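Local coordinates for protein mosquitocidal toxin (Lysinibacillus sphaericus, PDB 2VSE) that kills mosquitoes as a holotoxin, joining an ADP-ribosyltransferase domain to ricin-B-like lectin domains that probably bind sugars, at residues F703-K708 / W737-N742; N764-M769 / T815-Y820. All blocks are in the same frame, centred on the assembly; numbering follows the deposited sequence.

Contact 1 (F703-K708 / W737-N742); sequences FNISSK and WKLKYN
Phe-703 and Trp-737 face each other as a hydrogen-bonded antiparallel pair. Trp-737 N gives its hydrogen to Phe-703 O at 2.9 Å and 160°, and Phe-703 N returns a more bent bond to Trp-737 O, also 2.9 Å. Within these segments this is the single bridge; from here the strands diverge, their directions 99° apart.

Methyl ends of isoleucine and leucine meet aromatic rings, a pairing suited to a buried place because these methyls and ring carbons need no polar partner. Ile-705 CG1 sits beside its backbone N, opposite the carbonyl carbon (chi1 -58°), and the extended chi2 carries CD1 to 4.0 Å from Trp-737 CD1, the isoleucine side chain crossing that of the tryptophan at about a right angle. Likewise crosswise, Leu-739 CD1 meets Phe-703 CD2 at 4.0 Å. The methyl tips, Ile-705 CD1 and Leu-739 CD1, lie 4.5 Å apart and join the two aromatic contacts.

Trp-737 NE1 bonds to the backbone oxygen of Ile-715, tying the polar end of the indole to strand 713-717. Phe-832 of strand 830-834 packs on both Ile-705 and Leu-739. Such neighbouring antiparallel strands, sharply angled round an apolar interior, are characteristic of the barrel of a ricin-B-type beta-trefoil.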
# COMPACT_ATOMS: atom_id res chain seq x y z
N PHE A 703 -9.13 -30.95 -5.93
CA PHE A 703 -8.59 -30.21 -7.06
C PHE A 703 -8.64 -31.06 -8.32
O PHE A 703 -8.49 -32.27 -8.25
CB PHE A 703 -7.13 -29.79 -6.78
CG PHE A 703 -6.96 -28.88 -5.58
CD1 PHE A 703 -7.03 -27.50 -5.72
CD2 PHE A 703 -6.71 -29.40 -4.31
CE1 PHE A 703 -6.85 -26.65 -4.63
CE2 PHE A 703 -6.54 -28.56 -3.22
CZ PHE A 703 -6.62 -27.19 -3.38
N ASN A 704 -8.90 -30.41 -9.45
CA ASN A 704 -8.54 -30.95 -10.74
C ASN A 704 -7.11 -30.50 -10.98
O ASN A 704 -6.78 -29.32 -10.75
CB ASN A 704 -9.44 -30.38 -11.84
CG ASN A 704 -10.91 -30.73 -11.65
OD1 ASN A 704 -11.77 -29.97 -12.05
ND2 ASN A 704 -11.20 -31.89 -11.07
N ILE A 705 -6.25 -31.42 -11.37
CA ILE A 705 -4.87 -31.08 -11.60
C ILE A 705 -4.70 -30.98 -13.10
O ILE A 705 -4.63 -32.01 -13.79
CB ILE A 705 -3.93 -32.10 -10.96
CG1 ILE A 705 -4.21 -32.19 -9.45
CG2 ILE A 705 -2.51 -31.67 -11.18
CD1 ILE A 705 -3.57 -33.39 -8.75
N SER A 706 -4.67 -29.75 -13.60
CA SER A 706 -4.69 -29.54 -15.04
C SER A 706 -3.33 -29.16 -15.59
O SER A 706 -2.49 -28.56 -14.89
CB SER A 706 -5.74 -28.50 -15.42
OG SER A 706 -5.25 -27.21 -15.19
N SER A 707 -3.11 -29.49 -16.86
CA SER A 707 -1.82 -29.26 -17.45
C SER A 707 -1.68 -27.82 -17.94
O SER A 707 -2.56 -27.27 -18.62
CB SER A 707 -1.60 -30.21 -18.61
OG SER A 707 -0.34 -29.91 -19.15
N LYS A 708 -0.54 -27.21 -17.63
CA LYS A 708 -0.21 -25.91 -18.21
C LYS A 708 -0.25 -25.95 -19.74
O LYS A 708 -0.60 -24.97 -20.37
CB LYS A 708 1.19 -25.46 -17.76
CG LYS A 708 1.51 -24.04 -18.17
CD LYS A 708 3.00 -23.74 -18.16
CE LYS A 708 3.25 -22.28 -18.55
NZ LYS A 708 2.58 -21.37 -17.59
N TRP A 737 -8.97 -34.89 -7.09
CA TRP A 737 -7.97 -35.38 -6.15
C TRP A 737 -7.94 -34.60 -4.85
O TRP A 737 -7.91 -33.36 -4.85
CB TRP A 737 -6.59 -35.29 -6.78
CG TRP A 737 -6.47 -36.09 -8.00
CD1 TRP A 737 -6.76 -35.70 -9.28
CD2 TRP A 737 -6.05 -37.45 -8.08
NE1 TRP A 737 -6.53 -36.73 -10.16
CE2 TRP A 737 -6.09 -37.82 -9.45
CE3 TRP A 737 -5.62 -38.39 -7.14
CZ2 TRP A 737 -5.71 -39.10 -9.89
CZ3 TRP A 737 -5.25 -39.67 -7.58
CH2 TRP A 737 -5.30 -40.00 -8.94
N LYS A 738 -7.93 -35.32 -3.74
CA LYS A 738 -7.76 -34.71 -2.43
C LYS A 738 -6.27 -34.48 -2.19
O LYS A 738 -5.45 -35.36 -2.45
CB LYS A 738 -8.33 -35.63 -1.35
CG LYS A 738 -8.24 -35.12 0.09
CD LYS A 738 -9.25 -34.01 0.38
CE LYS A 738 -9.59 -33.95 1.86
NZ LYS A 738 -8.37 -34.25 2.66
N LEU A 739 -5.92 -33.29 -1.72
CA LEU A 739 -4.55 -33.03 -1.33
C LEU A 739 -4.41 -33.04 0.17
O LEU A 739 -4.96 -32.19 0.87
CB LEU A 739 -4.02 -31.75 -1.97
CG LEU A 739 -3.22 -31.99 -3.26
CD1 LEU A 739 -4.10 -32.48 -4.40
CD2 LEU A 739 -2.47 -30.74 -3.69
N LYS A 740 -3.72 -34.06 0.67
CA LYS A 740 -3.55 -34.26 2.09
C LYS A 740 -2.15 -33.86 2.48
O LYS A 740 -1.18 -34.59 2.22
CB LYS A 740 -3.81 -35.73 2.45
CG LYS A 740 -3.68 -36.00 3.96
CD LYS A 740 -3.78 -37.49 4.26
CE LYS A 740 -3.65 -37.75 5.76
NZ LYS A 740 -4.43 -38.93 6.17
N TYR A 741 -2.04 -32.71 3.11
CA TYR A 741 -0.76 -32.15 3.45
C TYR A 741 -0.18 -32.81 4.68
O TYR A 741 -0.87 -32.99 5.68
CB TYR A 741 -0.89 -30.64 3.66
CG TYR A 741 0.41 -29.94 3.89
CD1 TYR A 741 1.40 -29.93 2.91
CD2 TYR A 741 0.65 -29.26 5.09
CE1 TYR A 741 2.61 -29.28 3.12
CE2 TYR A 741 1.87 -28.60 5.30
CZ TYR A 741 2.82 -28.62 4.31
OH TYR A 741 4.01 -27.98 4.49
N ASN A 742 1.09 -33.17 4.61
CA ASN A 742 1.80 -33.64 5.80
C ASN A 742 2.83 -32.60 6.20
O ASN A 742 3.81 -32.35 5.48
CB ASN A 742 2.44 -35.01 5.55
CG ASN A 742 3.18 -35.56 6.78
OD1 ASN A 742 3.88 -34.83 7.48
ND2 ASN A 742 3.02 -36.86 7.03

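Contact 2 (N764-M769 / T815-Y820); sequences NIVATM and TPIITY
On the buried side Val-766 packs on the side chains of Ile-817 and Thr-819 and on the backbone of Ile-818 between them. Its N-H makes a nearly straight bond to Ile-817 O (2.9 Å, 173°), and the same oxygen also receives a CA-H contact from Ile-765. With CG2 turned away from its own carbonyl carbon and beside its backbone N, Val-766 reaches Thr-819 CG2 at 3.7 Å, methyl to methyl. A compact beta-branched residue suits this place close to the backbone.

Asn-764 O is held by several partners. Thr-819 N bonds to it at 3.2 Å, a more bent bond (142°), while a water donates to it and accepts from Thr-819 OG1 at 2.9 Å. The threonine serves both sides: methyl to the valine, hydroxyl to the water.

On the partly exposed side the touching stays close but is apolar: Ile-765, partly open to solvent like Pro-816, lays CG1 3.6 Å from Pro-816 CB, and the compact pyrrolidine ring accepts the aliphatic chain. The Asn-764 amide turns elsewhere, ND2 bonding to Gln-760 O.

A single backbone bridge, Ile-765 to Ile-818, joins two hairpins, 755-758/767-769 and 802-806/817-821, as in the hairpin cap of a beta-trefoil.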
# COMPACT_ATOMS: atom_id res chain seq x y z
N ASN A 764 8.76 -44.33 -15.45
CA ASN A 764 7.65 -45.29 -15.37
C ASN A 764 6.31 -44.63 -15.17
O ASN A 764 6.23 -43.54 -14.66
CB ASN A 764 7.95 -46.36 -14.35
CG ASN A 764 9.18 -47.14 -14.70
OD1 ASN A 764 9.56 -47.18 -15.86
ND2 ASN A 764 9.81 -47.76 -13.71
N ILE A 765 5.25 -45.28 -15.64
CA ILE A 765 3.91 -44.80 -15.37
C ILE A 765 3.65 -44.67 -13.86
O ILE A 765 4.05 -45.49 -13.05
CB ILE A 765 2.84 -45.74 -16.04
CG1 ILE A 765 2.97 -45.67 -17.58
CG2 ILE A 765 1.41 -45.41 -15.54
CD1 ILE A 765 2.30 -46.83 -18.35
N VAL A 766 2.97 -43.60 -13.49
CA VAL A 766 2.59 -43.37 -12.11
C VAL A 766 1.38 -44.22 -11.74
O VAL A 766 0.35 -44.16 -12.42
CB VAL A 766 2.31 -41.89 -11.90
CG1 VAL A 766 1.98 -41.62 -10.47
CG2 VAL A 766 3.55 -41.10 -12.34
N ALA A 767 1.51 -45.02 -10.68
CA ALA A 767 0.41 -45.89 -10.23
C ALA A 767 -0.59 -45.14 -9.33
O ALA A 767 -0.31 -44.04 -8.84
CB ALA A 767 0.94 -47.13 -9.52
N THR A 768 -1.75 -45.75 -9.14
CA THR A 768 -2.65 -45.34 -8.08
C THR A 768 -2.73 -46.54 -7.16
O THR A 768 -3.20 -47.58 -7.57
CB THR A 768 -4.04 -44.96 -8.61
OG1 THR A 768 -4.63 -46.09 -9.28
CG2 THR A 768 -3.96 -43.78 -9.57
N MET A 769 -2.25 -46.41 -5.94
CA MET A 769 -2.10 -47.55 -5.04
C MET A 769 -3.01 -47.49 -3.83
O MET A 769 -3.18 -46.44 -3.22
CB MET A 769 -0.65 -47.62 -4.58
CG MET A 769 0.27 -48.18 -5.62
SD MET A 769 0.28 -49.97 -5.55
CE MET A 769 0.58 -50.20 -3.80
N THR A 815 -3.27 -40.99 -22.43
CA THR A 815 -1.82 -40.98 -22.38
C THR A 815 -1.44 -41.05 -20.90
O THR A 815 -1.93 -40.24 -20.11
CB THR A 815 -1.26 -39.70 -23.01
OG1 THR A 815 -1.74 -39.58 -24.35
CG2 THR A 815 0.25 -39.72 -23.00
N PRO A 816 -0.61 -42.03 -20.50
CA PRO A 816 -0.22 -42.15 -19.10
C PRO A 816 0.55 -40.94 -18.56
O PRO A 816 1.17 -40.21 -19.34
CB PRO A 816 0.70 -43.38 -19.10
CG PRO A 816 1.11 -43.55 -20.47
CD PRO A 816 -0.02 -43.08 -21.33
N ILE A 817 0.50 -40.75 -17.24
CA ILE A 817 1.39 -39.83 -16.55
C ILE A 817 2.56 -40.70 -16.13
O ILE A 817 2.35 -41.81 -15.62
CB ILE A 817 0.69 -39.20 -15.31
CG1 ILE A 817 -0.71 -38.69 -15.68
CG2 ILE A 817 1.49 -38.05 -14.70
CD1 ILE A 817 -0.73 -37.47 -16.63
N ILE A 818 3.78 -40.26 -16.43
CA ILE A 818 5.02 -40.93 -15.97
C ILE A 818 5.72 -40.00 -14.99
O ILE A 818 5.20 -38.89 -14.70
CB ILE A 818 5.96 -41.29 -17.15
CG1 ILE A 818 6.34 -40.03 -17.94
CG2 ILE A 818 5.35 -42.37 -18.06
CD1 ILE A 818 7.63 -40.17 -18.73
N THR A 819 6.86 -40.42 -14.46
CA THR A 819 7.72 -39.45 -13.78
C THR A 819 9.01 -39.36 -14.56
O THR A 819 9.49 -40.36 -15.05
CB THR A 819 8.05 -39.80 -12.33
OG1 THR A 819 8.51 -41.15 -12.26
CG2 THR A 819 6.82 -39.61 -11.43
N TYR A 820 9.56 -38.16 -14.65
CA TYR A 820 10.70 -37.91 -15.50
C TYR A 820 11.50 -36.80 -14.87
O TYR A 820 10.99 -36.07 -14.01
CB TYR A 820 10.20 -37.50 -16.91
CG TYR A 820 11.23 -37.76 -17.98
CD1 TYR A 820 11.65 -39.04 -18.26
CD2 TYR A 820 11.82 -36.71 -18.68
CE1 TYR A 820 12.61 -39.29 -19.22
CE2 TYR A 820 12.80 -36.94 -19.62
CZ TYR A 820 13.18 -38.24 -19.90
OH TYR A 820 14.14 -38.50 -20.85
O HOH W 1 6.58 -43.29 -11.69

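In the fold
From the N terminus, the chain passes the enzyme-like region and three earlier lectin-like regions before reaching contact 1, which closes a loop of 28 residues containing strands 713-717 and 724-728. After strands 747-752 and 755-758, contact 2 opens at 764-769 and closes a longer loop of 45 residues at 815-820. The loops lie in series, neither nesting nor crossing. Contact 1 belongs to the barrel and contact 2 to the hairpins, their centres about 15 Å apart. The indole bridges them, Trp-737 CH2 packing 4.1 Å from Thr-768 CG2. Strand 724-728, within the first loop, bonds through Ala-724 to Val-766 and through Ile-726 to Thr-815, tying both sides of contact 2 together.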